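Local coordinates for ThiJ/pfpI family protein (Bacillus anthracis, PDB 3EFE), which is of unknown function but belongs to the DJ-1/PfpI family, whose flavodoxin-like fold serves chaperones, hydrolases and related enzymes, at residues D116-N120 with M121-D125; E135-K138 with M139-N143; F149-G153 with P154-D158; G166-P169 with L170-A173. All coordinates share one frame; numbering follows the deposited sequence.

Contact 1 of 4, residues D116-N120 with M121-D125; sequences DALAN and MGYLD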
# COMPACT_ATOMS: atom_id res chain seq x y z
N ASP D 116 7.04 -13.61 12.11
CA ASP D 116 7.72 -13.82 13.38
C ASP D 116 6.79 -13.94 14.60
O ASP D 116 7.05 -14.78 15.47
CB ASP D 116 8.79 -12.75 13.57
CG ASP D 116 9.97 -12.94 12.62
OD1 ASP D 116 10.03 -14.05 12.03
OD2 ASP D 116 10.85 -12.06 12.48
N ALA D 117 5.67 -13.20 14.66
CA ALA D 117 4.69 -13.46 15.77
C ALA D 117 4.24 -14.93 15.80
O ALA D 117 4.21 -15.59 16.87
CB ALA D 117 3.52 -12.58 15.66
N LEU D 118 3.93 -15.44 14.62
CA LEU D 118 3.46 -16.78 14.43
C LEU D 118 4.54 -17.81 14.65
O LEU D 118 4.30 -18.85 15.25
CB LEU D 118 2.94 -16.95 12.98
CG LEU D 118 1.46 -16.74 12.63
CD1 LEU D 118 0.83 -15.59 13.34
CD2 LEU D 118 1.32 -16.54 11.16
N ALA D 119 5.71 -17.57 14.08
CA ALA D 119 6.88 -18.42 14.33
C ALA D 119 7.13 -18.61 15.83
O ALA D 119 7.33 -19.73 16.31
CB ALA D 119 8.10 -17.83 13.65
N ASN D 120 7.05 -17.54 16.60
CA ASN D 120 7.22 -17.70 18.05
C ASN D 120 6.09 -18.35 18.85
O ASN D 120 6.23 -18.54 20.06
CB ASN D 120 7.56 -16.37 18.70
CG ASN D 120 8.43 -16.57 20.00
OD1 ASN D 120 8.20 -15.91 21.02
ND2 ASN D 120 9.43 -17.44 19.93
N MET D 121 4.98 -18.70 18.22
CA MET D 121 3.86 -19.37 18.95
C MET D 121 3.81 -20.87 18.62
O MET D 121 2.97 -21.63 19.15
CB MET D 121 2.53 -18.67 18.65
CG MET D 121 2.49 -17.31 19.17
SD MET D 121 1.84 -17.19 20.82
CE MET D 121 2.76 -15.75 21.24
N GLY D 122 4.76 -21.29 17.80
CA GLY D 122 4.90 -22.68 17.38
C GLY D 122 4.24 -22.98 16.07
O GLY D 122 4.38 -24.12 15.52
N TYR D 123 3.49 -22.00 15.54
CA TYR D 123 2.54 -22.35 14.45
C TYR D 123 3.19 -22.63 13.10
O TYR D 123 2.56 -23.25 12.25
CB TYR D 123 1.47 -21.30 14.23
CG TYR D 123 0.65 -20.81 15.42
CD1 TYR D 123 0.10 -21.67 16.33
CD2 TYR D 123 0.35 -19.45 15.55
CE1 TYR D 123 -0.72 -21.19 17.36
CE2 TYR D 123 -0.45 -18.97 16.59
CZ TYR D 123 -1.00 -19.86 17.46
OH TYR D 123 -1.80 -19.39 18.50
N LEU D 124 4.44 -22.19 12.88
CA LEU D 124 5.19 -22.47 11.63
C LEU D 124 6.15 -23.72 11.74
O LEU D 124 7.02 -24.01 10.89
CB LEU D 124 6.00 -21.22 11.23
CG LEU D 124 5.34 -19.82 11.15
CD1 LEU D 124 6.33 -18.83 10.60
CD2 LEU D 124 4.05 -19.76 10.29
N ASP D 125 6.01 -24.42 12.86
CA ASP D 125 6.90 -25.53 13.17
C ASP D 125 6.70 -26.63 12.21
O ASP D 125 7.67 -27.32 11.94
CB ASP D 125 6.67 -26.06 14.60
CG ASP D 125 7.33 -25.21 15.64
OD1 ASP D 125 7.92 -24.19 15.24
OD2 ASP D 125 7.27 -25.53 16.85
O HOH W 1 6.90 -21.81 14.78
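Leu124 folds back against the last turn of helix 113-119 and meets Leu118 and Ala119. Its CB leads toward the helix, and with CG turned anti to the carbonyl carbon (chi1 -50°) the branch point settles over the backbone of Ala119, Leu124 CG lying 3.7 Å from Ala119 N. From there the methyls part: Leu124 CD1 rests on Ala119 CB at 3.7 Å, while CD2 reaches Leu118 CB at 4.0 Å. The chain can turn back in this way because the helix closes in a Schellman motif, with Gly122 in the positive-phi position. Two N-H groups grip Leu118 O from opposite faces of its carbonyl plane: Met121 N at 3.1 Å, well above the plane, and Tyr123 N at 3.3 Å, tilted much less. A weak bond from Gly122 N to Ala119 O adds to the closure. The Tyr123 side chain crosses that of Leu118 at about a right angle, its CD2 4.1 Å from Leu118 CG, and its hydroxyl goes on to Leu95 O in helix 92-104. On the other side of the turn a water donates to Ala119 O and Asp125 OD1 and accepts a weak bond from Leu124 N.

Contact 2 of 4, residues E135-K138 with M139-N143; sequences EYTK and MVCPN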
# COMPACT_ATOMS: atom_id res chain seq x y z
N GLU D 135 17.67 -16.21 9.68
CA GLU D 135 18.57 -15.99 10.84
C GLU D 135 18.01 -15.06 11.85
O GLU D 135 18.11 -15.31 13.05
CB GLU D 135 20.00 -15.66 10.41
CG GLU D 135 20.56 -16.84 9.55
CD GLU D 135 20.61 -18.19 10.35
OE1 GLU D 135 20.56 -19.28 9.71
OE2 GLU D 135 20.71 -18.18 11.64
N TYR D 136 17.34 -14.01 11.39
CA TYR D 136 16.75 -13.08 12.29
C TYR D 136 15.55 -13.74 12.97
O TYR D 136 15.35 -13.55 14.14
CB TYR D 136 16.39 -11.78 11.55
CG TYR D 136 15.85 -10.70 12.45
CD1 TYR D 136 16.67 -10.04 13.37
CD2 TYR D 136 14.49 -10.34 12.42
CE1 TYR D 136 16.14 -9.04 14.24
CE2 TYR D 136 13.96 -9.37 13.26
CZ TYR D 136 14.79 -8.70 14.15
OH TYR D 136 14.23 -7.75 14.99
N THR D 137 14.78 -14.55 12.24
CA THR D 137 13.60 -15.17 12.82
C THR D 137 14.06 -16.12 13.93
O THR D 137 13.45 -16.14 14.97
CB THR D 137 12.74 -15.98 11.74
OG1 THR D 137 12.26 -15.11 10.71
CG2 THR D 137 11.57 -16.75 12.38
N LYS D 138 15.11 -16.91 13.70
CA LYS D 138 15.60 -17.80 14.73
C LYS D 138 16.07 -17.00 15.96
O LYS D 138 15.65 -17.31 17.06
CB LYS D 138 16.72 -18.75 14.25
CG LYS D 138 16.42 -19.38 12.94
CD LYS D 138 17.17 -20.62 12.75
CE LYS D 138 18.52 -20.36 12.13
NZ LYS D 138 19.50 -21.41 12.43
N MET D 139 16.88 -15.95 15.79
CA MET D 139 17.35 -15.17 16.94
C MET D 139 16.20 -14.67 17.72
O MET D 139 16.22 -14.65 18.95
CB MET D 139 18.17 -13.97 16.53
CG MET D 139 18.46 -12.94 17.77
SD MET D 139 19.31 -11.55 17.11
CE MET D 139 18.12 -10.68 16.24
N VAL D 140 15.13 -14.21 17.02
CA VAL D 140 14.10 -13.37 17.65
C VAL D 140 12.91 -14.21 18.17
O VAL D 140 12.12 -13.70 18.96
CB VAL D 140 13.78 -12.20 16.63
CG1 VAL D 140 12.70 -11.35 17.04
CG2 VAL D 140 15.04 -11.46 16.35
N CYS D 141 12.92 -15.50 17.77
CA CYS D 141 11.86 -16.46 18.12
C CYS D 141 12.41 -17.76 18.79
O CYS D 141 12.61 -18.80 18.11
CB CYS D 141 11.08 -16.87 16.87
SG CYS D 141 10.42 -15.49 15.95
N PRO D 142 12.62 -17.71 20.13
CA PRO D 142 13.03 -18.86 20.95
C PRO D 142 12.22 -20.18 20.75
O PRO D 142 12.84 -21.26 20.71
CB PRO D 142 12.83 -18.38 22.39
CG PRO D 142 12.32 -16.98 22.34
CD PRO D 142 12.51 -16.48 20.92
N ASN D 143 10.88 -20.08 20.69
CA ASN D 143 10.04 -21.27 20.57
C ASN D 143 9.71 -21.69 19.11
O ASN D 143 8.74 -22.43 18.88
CB ASN D 143 8.78 -21.33 21.54
CG ASN D 143 8.32 -19.97 22.11
OD1 ASN D 143 8.43 -18.93 21.46
ND2 ASN D 143 7.70 -20.00 23.30
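The ring of Tyr136 has one face covered by a methyl of Val140, one helical turn further on. Val140 CG2 sits 3.5 Å from the ring centroid and only 17° off the normal, a CH-pi contact. Met139 approaches the ring obliquely, from the same side, and brings its methyl CE to 3.3 Å from Tyr136 CE1. Both fits depend on torsions: the tyrosine ring is swung toward the following turn with CG anti to the backbone N (chi1 -176°), and the methionine, extended as far as its sulfur, bends at chi3 (73°) to turn CE back. Packing is tight here, for Val140 CG2 also lies close to Tyr136 O.

Beneath the side chains the helix runs out. Met139 N donates an almost straight bond to Glu135 O at 3.1 Å, and Val140 N bonds Tyr136 O at 3.0 Å; the bonds of Cys141 N to Thr137 O and Lys138 O are weak, as the chain leaves helical geometry at Cys141. The thiol stays near the last turn, Cys141 SG lying 4.0 Å from Thr137 CG2. On another flank Lys138 NZ forms a 3.5 Å salt bridge with Glu135 OE2 and a second one with Glu147, so the lysine is held between two carboxylates.

Helix 134-140 thus carries Tyr136, Met139 and Val140 on its exposed side and turns Thr137 and Cys141 inward against helix 113-119, where Thr137 OG1 hydrogen-bonds Asp116 OD1 as well as Ser131 OG.

Contact 3 of 4, residues F149-G153 with P154-D158; sequences FYELG and PAVSD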
# COMPACT_ATOMS: atom_id res chain seq x y z
N PHE D 149 11.06 -26.42 7.42
CA PHE D 149 9.89 -25.98 6.63
C PHE D 149 9.97 -24.63 5.94
O PHE D 149 9.13 -24.30 5.08
CB PHE D 149 8.66 -26.00 7.52
CG PHE D 149 8.26 -27.40 7.91
CD1 PHE D 149 7.41 -28.15 7.07
CD2 PHE D 149 8.80 -28.01 9.05
CE1 PHE D 149 7.09 -29.48 7.39
CE2 PHE D 149 8.48 -29.33 9.38
CZ PHE D 149 7.62 -30.06 8.55
N TYR D 150 11.00 -23.88 6.29
CA TYR D 150 11.29 -22.59 5.78
C TYR D 150 11.79 -22.59 4.35
O TYR D 150 12.75 -23.26 4.04
CB TYR D 150 12.36 -21.90 6.68
CG TYR D 150 12.57 -20.43 6.37
CD1 TYR D 150 11.98 -19.46 7.15
CD2 TYR D 150 13.36 -20.02 5.28
CE1 TYR D 150 12.15 -18.09 6.87
CE2 TYR D 150 13.53 -18.70 4.98
CZ TYR D 150 12.91 -17.73 5.80
OH TYR D 150 13.07 -16.41 5.52
N GLU D 151 11.18 -21.71 3.55
CA GLU D 151 11.53 -21.49 2.15
C GLU D 151 11.91 -20.06 1.86
O GLU D 151 11.68 -19.20 2.68
CB GLU D 151 10.33 -21.86 1.26
CG GLU D 151 10.10 -23.29 1.16
CD GLU D 151 8.79 -23.60 0.49
OE1 GLU D 151 8.37 -22.81 -0.40
OE2 GLU D 151 8.18 -24.64 0.86
N LEU D 152 12.46 -19.80 0.68
CA LEU D 152 12.98 -18.45 0.30
C LEU D 152 11.86 -17.53 -0.14
O LEU D 152 11.98 -16.33 -0.00
CB LEU D 152 14.03 -18.52 -0.83
CG LEU D 152 15.52 -18.32 -0.47
CD1 LEU D 152 15.98 -19.06 0.84
CD2 LEU D 152 16.42 -18.70 -1.68
N GLY D 153 10.78 -18.08 -0.67
CA GLY D 153 9.60 -17.30 -0.94
C GLY D 153 9.94 -16.40 -2.08
O GLY D 153 10.47 -16.88 -3.06
N PRO D 154 9.67 -15.10 -1.98
CA PRO D 154 9.26 -14.25 -0.86
C PRO D 154 7.79 -14.37 -0.37
O PRO D 154 7.41 -13.64 0.51
CB PRO D 154 9.48 -12.83 -1.45
CG PRO D 154 8.95 -13.04 -2.92
CD PRO D 154 9.68 -14.33 -3.26
N ALA D 155 6.98 -15.20 -1.02
CA ALA D 155 5.64 -15.59 -0.57
C ALA D 155 5.49 -17.12 -0.75
O ALA D 155 5.93 -17.70 -1.77
CB ALA D 155 4.48 -14.79 -1.35
N VAL D 156 4.86 -17.74 0.25
CA VAL D 156 4.73 -19.19 0.34
C VAL D 156 3.30 -19.46 0.82
O VAL D 156 2.77 -18.79 1.74
CB VAL D 156 5.74 -19.81 1.43
CG1 VAL D 156 5.41 -21.28 1.78
CG2 VAL D 156 7.26 -19.60 1.07
N SER D 157 2.71 -20.50 0.24
CA SER D 157 1.32 -20.93 0.57
C SER D 157 1.28 -22.41 0.93
O SER D 157 1.81 -23.20 0.21
CB SER D 157 0.37 -20.66 -0.60
OG SER D 157 -0.98 -20.78 -0.15
N ASP D 158 0.64 -22.72 2.07
CA ASP D 158 0.50 -24.06 2.64
C ASP D 158 -0.87 -24.25 3.31
O ASP D 158 -1.09 -23.77 4.42
CB ASP D 158 1.57 -24.35 3.70
CG ASP D 158 1.61 -25.84 4.11
OD1 ASP D 158 1.20 -26.72 3.25
OD2 ASP D 158 2.03 -26.14 5.26
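Gly153 and Pro154 are joined by a cis peptide bond, which makes the sharp bend between the loop 149-153 and strand 155-158. Gly153 takes a positive phi of 71°, a conformation that favours glycine, and Pro154 follows with its CA 3.5 Å from Leu152 O in a CA-H...O contact. Beyond the proline the backbone becomes extended. The two arms of the bend come together through side chains and this carbon contact rather than through backbone hydrogen bonds between them: the strand pairs instead with strand 161-164, to which it runs antiparallel at the edge of the central sheet, and the loop arm bonds through Phe149 and Glu151 to the backbone of His129. Within the bend, Val156 points back toward the loop. Its CG2 makes the contacts, 3.8 Å from Gly153 CA and 3.8 Å from Glu151 CB. The glutamate has CG anti to its carbonyl carbon (chi1 -73°) and runs out extended across the valine, bringing Glu151 OE1 to 3.7 Å from Val156 CG2; the other carboxylate oxygen, OE2, forms a salt bridge with Lys128. Just before the strand, the Pro154 ring packs against Ala168 and Glu171 at the start of helix 169-179.

Contact 4 of 4, residues G166-P169 with L170-A173; sequences GIAP and LEFA
Glu171 folds back over Ala168, the residue at the N-cap position of helix 169-179. A bend at chi2 (76°) turns the carboxylate toward the start of the helix, and Glu171 OE1 comes to 3.6 Å from Ala168 CA and 3.7 Å from Ala168 CB, a contact of oxygen with carbon. The other oxygen, OE2, is hydrogen-bonded to the hydroxyl of Tyr192 and salt-bridged to Lys196, both in helix 185-197.

The first turn is tied by two backbone bonds. Phe172 N donates to Ala168 O at 2.9 Å with a nearly straight N-H...O angle of 164°, and Ala173 N reaches Pro169 O, also at 2.9 Å, from above the carbonyl plane. Pro169 opens the helix, at a position where the missing N-H costs no helical hydrogen bond. The helical backbone puts Phe172 CB 3.2 Å from Ala168 O, and with CG anti to the backbone N (chi1 180°) the ring leads away from the turn, toward Ala109 and Ile111 of strand 107-111. Pro169 O lies at the edge of that ring, near its plane.

Pro169 packs on Trp19 and Tyr23 of helix 18-30, and Tyr23 and His198 of the second subunit approach the same turn, so this helix start also belongs to the dimer interface. The carboxylate of Glu171, placed at a helix N-terminus and salt-bridged to Lys196, would probably be stabilised in its charged form by both.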
# COMPACT_ATOMS: atom_id res chain seq x y z
N GLY D 166 8.02 -8.75 3.86
CA GLY D 166 7.56 -7.39 3.78
C GLY D 166 7.88 -6.68 2.50
O GLY D 166 7.09 -5.78 2.05
N ILE D 167 8.94 -7.13 1.82
CA ILE D 167 9.24 -6.53 0.53
C ILE D 167 8.42 -7.09 -0.63
O ILE D 167 8.54 -6.61 -1.74
CB ILE D 167 10.75 -6.55 0.17
CG1 ILE D 167 11.24 -7.99 -0.07
CG2 ILE D 167 11.57 -5.84 1.30
CD1 ILE D 167 12.73 -8.10 0.07
N ALA D 168 7.57 -8.06 -0.37
CA ALA D 168 6.84 -8.78 -1.41
C ALA D 168 5.31 -8.68 -1.23
O ALA D 168 4.61 -9.70 -1.20
CB ALA D 168 7.29 -10.27 -1.38
N PRO D 169 4.75 -7.43 -1.16
CA PRO D 169 3.28 -7.32 -1.05
C PRO D 169 2.42 -7.80 -2.24
O PRO D 169 1.26 -8.22 -2.04
CB PRO D 169 3.07 -5.84 -0.77
CG PRO D 169 4.33 -5.15 -1.09
CD PRO D 169 5.42 -6.12 -1.18
N LEU D 170 2.94 -7.72 -3.47
CA LEU D 170 2.20 -8.18 -4.68
C LEU D 170 2.11 -9.65 -4.69
O LEU D 170 1.05 -10.22 -5.06
CB LEU D 170 2.94 -7.84 -5.95
CG LEU D 170 2.51 -6.80 -6.99
CD1 LEU D 170 3.34 -6.96 -8.32
CD2 LEU D 170 0.99 -6.87 -7.23
N GLU D 171 3.25 -10.30 -4.42
CA GLU D 171 3.33 -11.74 -4.30
C GLU D 171 2.43 -12.27 -3.16
O GLU D 171 1.74 -13.29 -3.31
CB GLU D 171 4.80 -12.22 -4.03
CG GLU D 171 5.66 -12.20 -5.21
CD GLU D 171 6.11 -10.80 -5.61
OE1 GLU D 171 6.04 -9.80 -4.79
OE2 GLU D 171 6.58 -10.74 -6.78
N PHE D 172 2.52 -11.60 -2.00
CA PHE D 172 1.63 -11.83 -0.87
C PHE D 172 0.17 -11.77 -1.31
O PHE D 172 -0.60 -12.69 -1.04
CB PHE D 172 1.93 -10.84 0.24
CG PHE D 172 1.06 -10.98 1.51
CD1 PHE D 172 1.07 -12.16 2.26
CD2 PHE D 172 0.27 -9.93 1.94
CE1 PHE D 172 0.33 -12.24 3.42
CE2 PHE D 172 -0.52 -10.04 3.08
CZ PHE D 172 -0.43 -11.17 3.86
N ALA D 173 -0.20 -10.72 -2.01
CA ALA D 173 -1.60 -10.46 -2.44
C ALA D 173 -2.05 -11.51 -3.44
O ALA D 173 -3.15 -12.02 -3.38
CB ALA D 173 -1.73 -9.03 -3.04

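In the fold
The four contacts follow one another along the chain, each closing before the next opens, and all belong to the DJ-1/PfpI fold. Contacts 1 and 2, with centres about 10 Å apart, mark the ends of the successive helices 113-119 and 134-140, which touch each other on one side of the core. Contact 3 leads into edge strand 155-158, and contact 4 begins helix 169-179, which follows the neighbouring strand 161-164; their centres are about 12 Å apart and they meet where Ala155 lies against the backbone of Glu171 and Phe172. Contact 1 touches contact 3 through Asp125 and Phe149, whereas contacts 2 and 4 stand farthest apart, their centres about 22 Å from each other. The series therefore runs from a peripheral helix pair, across the sheet edge, to the subunit interface.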